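Local coordinates for putative agmatinase (Clostridium difficile, PDB 3LHL), which probably hydrolyses agmatine to putrescine and urea, as a manganese-dependent member of the arginase family, at residues 42-45 with 50-53; 209-214 with 260-265; 229-234 with 264-269. All blocks are in the same frame, centred on the assembly; numbering follows the deposited sequence.

Contact 1 of 3, residues 42-45 with 50-53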
loop_
_atom_site.group_PDB
_atom_site.type_symbol
_atom_site.label_atom_id
_atom_site.label_comp_id
_atom_site.label_asym_id
_atom_site.label_seq_id
_atom_site.Cartn_x
_atom_site.Cartn_y
_atom_site.Cartn_z
ATOM N N GLU A 42 13.075 -17.082 2.777
ATOM C CA GLU A 42 14.368 -16.604 3.247
ATOM C C GLU A 42 14.246 -15.208 3.858
ATOM O O GLU A 42 13.487 -14.372 3.370
ATOM C CB GLU A 42 15.361 -16.554 2.087
ATOM C CG GLU A 42 15.597 -17.880 1.381
ATOM C CD GLU A 42 16.114 -18.966 2.310
ATOM O OE1 GLU A 42 16.766 -18.634 3.324
ATOM O OE2 GLU A 42 15.880 -20.158 2.018
ATOM N N THR A 43 14.997 -14.959 4.926
ATOM C CA THR A 43 14.978 -13.656 5.580
ATOM C C THR A 43 16.001 -12.744 4.910
ATOM O O THR A 43 16.040 -11.542 5.166
ATOM C CB THR A 43 15.322 -13.761 7.091
ATOM O OG1 THR A 43 16.674 -14.214 7.251
ATOM C CG2 THR A 43 14.372 -14.727 7.790
ATOM N N TYR A 44 16.824 -13.323 4.040
ATOM C CA TYR A 44 17.847 -12.558 3.338
ATOM C C TYR A 44 17.403 -12.187 1.931
ATOM O O TYR A 44 16.834 -13.004 1.205
ATOM C CB TYR A 44 19.153 -13.355 3.254
ATOM C CG TYR A 44 20.228 -12.665 2.440
ATOM C CD1 TYR A 44 20.769 -11.452 2.857
ATOM C CD2 TYR A 44 20.685 -13.212 1.241
ATOM C CE1 TYR A 44 21.742 -10.794 2.100
ATOM C CE2 TYR A 44 21.655 -12.563 0.474
ATOM C CZ TYR A 44 22.178 -11.355 0.912
ATOM O OH TYR A 44 23.126 -10.698 0.165
ATOM N N SER A 45 17.670 -10.946 1.546
ATOM C CA SER A 45 17.318 -10.480 0.219
ATOM C C SER A 45 18.588 -10.258 -0.585
ATOM O O SER A 45 19.344 -9.322 -0.322
ATOM C CB SER A 45 16.525 -9.174 0.295
ATOM O OG SER A 45 16.322 -8.631 -1.002
ATOM N N LEU A 50 20.207 -7.247 2.217
ATOM C CA LEU A 50 19.770 -6.877 3.558
ATOM C C LEU A 50 19.118 -8.121 4.138
ATOM O O LEU A 50 18.635 -8.968 3.390
ATOM C CB LEU A 50 18.758 -5.732 3.493
ATOM C CG LEU A 50 19.265 -4.382 2.965
ATOM C CD1 LEU A 50 18.097 -3.412 2.828
ATOM C CD2 LEU A 50 20.323 -3.819 3.908
ATOM N N ASP A 51 19.096 -8.236 5.463
ATOM C CA ASP A 51 18.511 -9.405 6.113
ATOM C C ASP A 51 17.555 -8.983 7.226
ATOM O O ASP A 51 17.925 -8.203 8.104
ATOM C CB ASP A 51 19.629 -10.276 6.706
ATOM C CG ASP A 51 19.193 -11.713 6.955
ATOM O OD1 ASP A 51 18.171 -11.941 7.633
ATOM O OD2 ASP A 51 19.889 -12.627 6.468
ATOM N N LEU A 52 16.334 -9.508 7.196
ATOM C CA LEU A 52 15.343 -9.177 8.219
ATOM C C LEU A 52 15.863 -9.390 9.642
ATOM O O LEU A 52 15.419 -8.727 10.576
ATOM C CB LEU A 52 14.073 -10.012 8.022
ATOM C CG LEU A 52 13.137 -9.590 6.881
ATOM C CD1 LEU A 52 11.958 -10.551 6.794
ATOM C CD2 LEU A 52 12.648 -8.164 7.123
ATOM N N GLU A 53 16.815 -10.306 9.795
ATOM C CA GLU A 53 17.381 -10.626 11.101
ATOM C C GLU A 53 18.207 -9.521 11.751
ATOM O O GLU A 53 18.478 -9.578 12.949
ATOM C CB GLU A 53 18.229 -11.897 11.000
ATOM C CG GLU A 53 17.427 -13.134 10.641
ATOM C CD GLU A 53 18.285 -14.382 10.546
ATOM O OE1 GLU A 53 19.207 -14.410 9.695
ATOM O OE2 GLU A 53 18.034 -15.333 11.323
#

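Contact 2 of 3, residues 209-214 with 260-265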
loop_
_atom_site.group_PDB
_atom_site.type_symbol
_atom_site.label_atom_id
_atom_site.label_comp_id
_atom_site.label_asym_id
_atom_site.label_seq_id
_atom_site.Cartn_x
_atom_site.Cartn_y
_atom_site.Cartn_z
ATOM N N SER A 209 -1.686 -11.273 -15.215
ATOM C CA SER A 209 -1.226 -12.654 -15.386
ATOM C C SER A 209 -0.108 -13.012 -14.414
ATOM O O SER A 209 0.210 -14.185 -14.219
ATOM C CB SER A 209 -0.747 -12.885 -16.820
ATOM O OG SER A 209 -1.804 -12.706 -17.742
ATOM N N VAL A 210 0.493 -11.992 -13.816
ATOM C CA VAL A 210 1.564 -12.189 -12.853
ATOM C C VAL A 210 0.962 -12.283 -11.453
ATOM O O VAL A 210 1.344 -13.145 -10.664
ATOM C CB VAL A 210 2.563 -11.009 -12.890
ATOM C CG1 VAL A 210 3.554 -11.113 -11.725
ATOM C CG2 VAL A 210 3.291 -10.988 -14.236
ATOM N N PHE A 211 0.019 -11.390 -11.157
ATOM C CA PHE A 211 -0.631 -11.341 -9.846
ATOM C C PHE A 211 -2.147 -11.404 -10.039
ATOM O O PHE A 211 -2.844 -10.406 -9.885
ATOM C CB PHE A 211 -0.255 -10.035 -9.135
ATOM C CG PHE A 211 -0.637 -9.988 -7.671
ATOM C CD1 PHE A 211 0.220 -10.496 -6.698
ATOM C CD2 PHE A 211 -1.839 -9.422 -7.270
ATOM C CE1 PHE A 211 -0.116 -10.436 -5.338
ATOM C CE2 PHE A 211 -2.187 -9.357 -5.919
ATOM C CZ PHE A 211 -1.321 -9.865 -4.952
ATOM N N PRO A 212 -2.675 -12.588 -10.379
ATOM C CA PRO A 212 -4.117 -12.732 -10.588
ATOM C C PRO A 212 -4.928 -12.829 -9.297
ATOM O O PRO A 212 -6.158 -12.687 -9.314
ATOM C CB PRO A 212 -4.203 -13.991 -11.444
ATOM C CG PRO A 212 -3.081 -14.823 -10.901
ATOM C CD PRO A 212 -1.958 -13.825 -10.744
ATOM N N GLY A 213 -4.241 -13.065 -8.183
ATOM C CA GLY A 213 -4.922 -13.178 -6.905
ATOM C C GLY A 213 -5.295 -11.810 -6.372
ATOM O O GLY A 213 -4.809 -11.386 -5.316
ATOM N N THR A 214 -6.157 -11.116 -7.113
ATOM C CA THR A 214 -6.594 -9.781 -6.736
ATOM C C THR A 214 -8.020 -9.560 -7.232
ATOM O O THR A 214 -8.494 -10.273 -8.119
ATOM C CB THR A 214 -5.648 -8.705 -7.323
ATOM O OG1 THR A 214 -5.897 -7.446 -6.684
ATOM C CG2 THR A 214 -5.860 -8.561 -8.821
ATOM N N THR A 260 0.277 -14.990 -3.400
ATOM C CA THR A 260 0.569 -14.889 -1.976
ATOM C C THR A 260 2.078 -14.807 -1.760
ATOM O O THR A 260 2.566 -14.036 -0.931
ATOM C CB THR A 260 0.003 -16.114 -1.224
ATOM O OG1 THR A 260 -1.417 -16.170 -1.417
ATOM C CG2 THR A 260 0.308 -16.029 0.277
ATOM N N VAL A 261 2.814 -15.610 -2.520
ATOM C CA VAL A 261 4.261 -15.637 -2.418
ATOM C C VAL A 261 4.807 -14.273 -2.820
ATOM O O VAL A 261 5.718 -13.747 -2.190
ATOM C CB VAL A 261 4.851 -16.730 -3.336
ATOM C CG1 VAL A 261 6.366 -16.743 -3.230
ATOM C CG2 VAL A 261 4.277 -18.087 -2.950
ATOM N N ILE A 262 4.237 -13.703 -3.875
ATOM C CA ILE A 262 4.663 -12.394 -4.351
ATOM C C ILE A 262 4.445 -11.339 -3.267
ATOM O O ILE A 262 5.312 -10.499 -3.023
ATOM C CB ILE A 262 3.879 -11.989 -5.618
ATOM C CG1 ILE A 262 4.188 -12.981 -6.750
ATOM C CG2 ILE A 262 4.214 -10.561 -6.006
ATOM C CD1 ILE A 262 3.460 -12.698 -8.060
ATOM N N ALA A 263 3.286 -11.388 -2.616
ATOM C CA ALA A 263 2.967 -10.429 -1.561
ATOM C C ALA A 263 3.952 -10.585 -0.398
ATOM O O ALA A 263 4.378 -9.603 0.211
ATOM C CB ALA A 263 1.531 -10.646 -1.068
ATOM N N CYS A 264 4.305 -11.828 -0.099
ATOM C CA CYS A 264 5.225 -12.103 0.992
ATOM C C CYS A 264 6.591 -11.513 0.702
ATOM O O CYS A 264 7.204 -10.902 1.575
ATOM C CB CYS A 264 5.342 -13.605 1.222
ATOM S SG CYS A 264 3.888 -14.344 2.010
ATOM N N LYS A 265 7.062 -11.684 -0.529
ATOM C CA LYS A 265 8.366 -11.161 -0.904
ATOM C C LYS A 265 8.345 -9.635 -0.905
ATOM O O LYS A 265 9.297 -8.991 -0.460
ATOM C CB LYS A 265 8.775 -11.688 -2.281
ATOM C CG LYS A 265 10.217 -11.373 -2.669
ATOM C CD LYS A 265 10.586 -12.047 -3.986
ATOM C CE LYS A 265 12.072 -11.936 -4.272
ATOM N NZ LYS A 265 12.463 -12.795 -5.427
#

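Contact 3 of 3, residues 229-234 with 264-269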
loop_
_atom_site.group_PDB
_atom_site.type_symbol
_atom_site.label_atom_id
_atom_site.label_comp_id
_atom_site.label_asym_id
_atom_site.label_seq_id
_atom_site.Cartn_x
_atom_site.Cartn_y
_atom_site.Cartn_z
ATOM N N GLU A 229 12.485 -3.042 -8.756
ATOM C CA GLU A 229 13.407 -1.921 -8.931
ATOM C C GLU A 229 13.035 -0.745 -8.026
ATOM O O GLU A 229 13.896 0.044 -7.642
ATOM C CB GLU A 229 13.410 -1.454 -10.388
ATOM C CG GLU A 229 14.159 -2.375 -11.336
ATOM C CD GLU A 229 15.605 -2.573 -10.913
ATOM O OE1 GLU A 229 16.280 -1.570 -10.593
ATOM O OE2 GLU A 229 16.068 -3.732 -10.904
ATOM N N ILE A 230 11.755 -0.622 -7.679
ATOM C CA ILE A 230 11.347 0.485 -6.822
ATOM C C ILE A 230 11.955 0.323 -5.434
ATOM O O ILE A 230 12.163 1.304 -4.722
ATOM C CB ILE A 230 9.808 0.601 -6.682
ATOM C CG1 ILE A 230 9.256 -0.538 -5.820
ATOM C CG2 ILE A 230 9.165 0.586 -8.053
ATOM C CD1 ILE A 230 7.870 -0.255 -5.272
ATOM N N PHE A 231 12.250 -0.917 -5.050
ATOM C CA PHE A 231 12.841 -1.145 -3.740
ATOM C C PHE A 231 14.268 -0.604 -3.710
ATOM O O PHE A 231 14.699 -0.012 -2.718
ATOM C CB PHE A 231 12.829 -2.636 -3.401
ATOM C CG PHE A 231 11.452 -3.230 -3.373
ATOM C CD1 PHE A 231 10.390 -2.527 -2.803
ATOM C CD2 PHE A 231 11.213 -4.492 -3.911
ATOM C CE1 PHE A 231 9.111 -3.070 -2.772
ATOM C CE2 PHE A 231 9.939 -5.045 -3.884
ATOM C CZ PHE A 231 8.882 -4.332 -3.312
ATOM N N LYS A 232 14.989 -0.791 -4.810
ATOM C CA LYS A 232 16.359 -0.313 -4.906
ATOM C C LYS A 232 16.355 1.217 -4.922
ATOM O O LYS A 232 17.169 1.861 -4.258
ATOM C CB LYS A 232 17.015 -0.853 -6.182
ATOM C CG LYS A 232 18.526 -0.696 -6.216
ATOM C CD LYS A 232 19.109 -1.233 -7.516
ATOM C CE LYS A 232 19.695 -0.109 -8.365
ATOM N NZ LYS A 232 18.690 0.940 -8.719
ATOM N N ILE A 233 15.426 1.785 -5.682
ATOM C CA ILE A 233 15.289 3.233 -5.807
ATOM C C ILE A 233 14.986 3.890 -4.460
ATOM O O ILE A 233 15.521 4.954 -4.138
ATOM C CB ILE A 233 14.175 3.571 -6.814
ATOM C CG1 ILE A 233 14.608 3.114 -8.212
ATOM C CG2 ILE A 233 13.858 5.059 -6.773
ATOM C CD1 ILE A 233 13.505 3.110 -9.237
ATOM N N ILE A 234 14.123 3.257 -3.674
ATOM C CA ILE A 234 13.790 3.794 -2.369
ATOM C C ILE A 234 14.995 3.645 -1.443
ATOM O O ILE A 234 15.325 4.562 -0.693
ATOM C CB ILE A 234 12.569 3.068 -1.756
ATOM C CG1 ILE A 234 11.293 3.543 -2.453
ATOM C CG2 ILE A 234 12.499 3.315 -0.254
ATOM C CD1 ILE A 234 10.049 2.854 -1.974
ATOM N N CYS A 264 4.305 -11.828 -0.099
ATOM C CA CYS A 264 5.225 -12.103 0.992
ATOM C C CYS A 264 6.591 -11.513 0.702
ATOM O O CYS A 264 7.204 -10.902 1.575
ATOM C CB CYS A 264 5.342 -13.605 1.222
ATOM S SG CYS A 264 3.888 -14.344 2.010
ATOM N N LYS A 265 7.062 -11.684 -0.529
ATOM C CA LYS A 265 8.366 -11.161 -0.904
ATOM C C LYS A 265 8.345 -9.635 -0.905
ATOM O O LYS A 265 9.297 -8.991 -0.460
ATOM C CB LYS A 265 8.775 -11.688 -2.281
ATOM C CG LYS A 265 10.217 -11.373 -2.669
ATOM C CD LYS A 265 10.586 -12.047 -3.986
ATOM C CE LYS A 265 12.072 -11.936 -4.272
ATOM N NZ LYS A 265 12.463 -12.795 -5.427
ATOM N N ILE A 266 7.258 -9.053 -1.400
ATOM C CA ILE A 266 7.149 -7.603 -1.422
ATOM C C ILE A 266 7.150 -7.089 0.017
ATOM O O ILE A 266 7.786 -6.088 0.334
ATOM C CB ILE A 266 5.872 -7.155 -2.172
ATOM C CG1 ILE A 266 6.050 -7.419 -3.671
ATOM C CG2 ILE A 266 5.592 -5.675 -1.920
ATOM C CD1 ILE A 266 4.858 -7.029 -4.524
ATOM N N LEU A 267 6.445 -7.795 0.890
ATOM C CA LEU A 267 6.392 -7.409 2.292
ATOM C C LEU A 267 7.813 -7.388 2.863
ATOM O O LEU A 267 8.213 -6.432 3.539
ATOM C CB LEU A 267 5.523 -8.397 3.077
ATOM C CG LEU A 267 5.561 -8.277 4.602
ATOM C CD1 LEU A 267 5.099 -6.896 5.038
ATOM C CD2 LEU A 267 4.682 -9.357 5.212
ATOM N N ARG A 268 8.577 -8.437 2.580
ATOM C CA ARG A 268 9.946 -8.519 3.084
ATOM C C ARG A 268 10.832 -7.370 2.616
ATOM O O ARG A 268 11.448 -6.687 3.436
ATOM C CB ARG A 268 10.605 -9.835 2.676
ATOM C CG ARG A 268 11.997 -10.003 3.274
ATOM C CD ARG A 268 12.702 -11.212 2.706
ATOM N NE ARG A 268 13.050 -11.014 1.303
ATOM C CZ ARG A 268 13.430 -11.984 0.480
ATOM N NH1 ARG A 268 13.506 -13.235 0.913
ATOM N NH2 ARG A 268 13.738 -11.701 -0.777
ATOM N N GLU A 269 10.894 -7.157 1.304
ATOM C CA GLU A 269 11.736 -6.098 0.754
ATOM C C GLU A 269 11.381 -4.729 1.335
ATOM O O GLU A 269 12.269 -3.929 1.639
ATOM C CB GLU A 269 11.630 -6.063 -0.777
ATOM C CG GLU A 269 11.778 -7.427 -1.451
ATOM C CD GLU A 269 13.112 -8.109 -1.161
ATOM O OE1 GLU A 269 13.992 -8.123 -2.053
ATOM O OE2 GLU A 269 13.282 -8.631 -0.039
#

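Contact 1 of 3, residues 42-45 with 50-53
The side chains of D51 and T43 meet at the end of a short antiparallel hairpin, where strand 44-45 pairs with strand 50-51 and T43 lies just outside the first strand. Y44 and D51 form a non-hydrogen-bonded pair, and S45 and L50 a hydrogen-bonded pair. S45 N donates to L50 O at 2.9 Å, nearly straight. The return bond, L50 N to S45 O, is weak. Just beyond the paired strands L52 N donates to T43 O at 2.9 Å, which carries the ladder into the 3-10 segment that begins at L52.

The side chain of D51 can be followed outward. CB lies beside T43 O and Y44 CD1. CG is anti to the backbone N (chi1 -160°), and this swings the carboxylate across the hairpin to T43. D51 OD1 accepts from T43 OG1 at 2.7 Å, on its syn side and 24° out of the carboxylate plane. The same oxygen accepts from E53 N at 3.0 Å, on its anti side and from the opposite face. This second bond makes an Asx turn. D51 OD2 rests against Y44 CB at 3.4 Å, and the carboxylate plane is turned 35° from the tyrosine ring. The Y44 hydroxyl is bonded elsewhere, to D49 in the hairpin turn.

The side chains of S45 and L52 pack against R268 and L272 of helix 258-278, and S45 OG is bonded to E269 there. The contact is a surface feature, away from the manganese site. Two donors on opposite faces of OD1 should fix the rotation of the carboxylate. They would also favour its charged form, and they tie T43 to the start of the 3-10 turn.

Contact 2 of 3, residues 209-214 with 260-265
I262 packs against the loop 209-214 and meets two of its residues with different branches. Its CD1 reaches V210, 3.4 Å from V210 O and 4.0 Å from V210 CG1. Its CG2 sits 4.1 Å from F211 CD1, obliquely to the ring, and I262 CB is just as near the same ring atom. The ethyl arm is extended (chi2 179°), which carries CD1 past the phenylalanine to the valine. The V210 and I262 side chains cross at about a right angle. With chi1 at -168° the F211 ring extends away from its own N and reaches the helix. The next ring atom, F211 CE1, comes to 4.5 Å from A263 N, which lies at the edge near the ring plane.

In this arginase-type α/β fold, a parallel sheet carries the metal site at the ends of its strands. The loop 209-214 follows strand 196-202, which ends at the metal ligand D202, with D204 just after it, and helix 258-278 packs against the loop. The side chain of V210 is about 6 Å from a bound manganese, and that of F211 about 5 Å from the side chain of D204. L203, L249 and S259 also touch F211. Y224 adds to the packing on I262. After the aromatic residue the chain bends in an inverse gamma turn centred on G213, whose N is bonded to S259 OG.

Contact 3 of 3, residues 229-234 with 264-269
F231 of helix 229-235 points its ring at helix 258-278, in the arginase-type α/β fold. The approach is closest between F231 and E269, whose CA atoms are 6.8 Å apart. E269 CB stands over one face of the F231 ring in a CH-pi contact. It lies 3.7 Å from the ring centroid and 20° off the ring normal, displaced toward the rim at F231 CD2, which is 3.5 Å away. E269 CG lies beyond the rim, beside F231 CD2 and CE2, each 3.9 Å away. I266 comes in differently. Its CG2 meets the ring at its edge, near the ring plane, 3.8 Å from F231 CZ. The phenylalanine therefore takes the glutamate on a face and the isoleucine at its far end, and its side chain crosses each of them at about a right angle. Y224 of helix 224-227 touches both F231 and I266, and L270 also packs on F231. Further along, I234 packs on I273 and K277.

The E269 chain bends at chi2, which leads the carboxylate away from helix 229-235. The carboxylate plane stands almost perpendicular to the phenylalanine ring, at 89°. Thus only the aliphatic part of the glutamate packs on the aromatic ring, while its buried acid group finds polar partners elsewhere. OE1 is bonded to S45 OG. E269 OE2 forms a salt bridge with R268, whose NE donates at 2.7 Å from above the carboxylate plane, 38° out of it, while the oxygen lies in the guanidinium plane.

Helix 258-278 ties the three contacts together. Contacts 2 and 3 share C264 and K265 on it, and their centres are 14 Å apart. Contact 1 touches contact 3 directly, with centres 12 Å apart. There S45 OG and E269 OE1 are 2.6 Å apart, a probable hydrogen bond to the glutamate that packs on F231. E42 O probably accepts from R268 NH1 at 2.7 Å. R268 thus joins the hairpin to the helix just beside the pair it makes with E269. Contacts 1 and 2 do not touch. Contact 2 lies nearest the metal site. In contact 3 the side chain of I266 is about 13 Å from a bound manganese, and contact 1 lies away from the site at the surface.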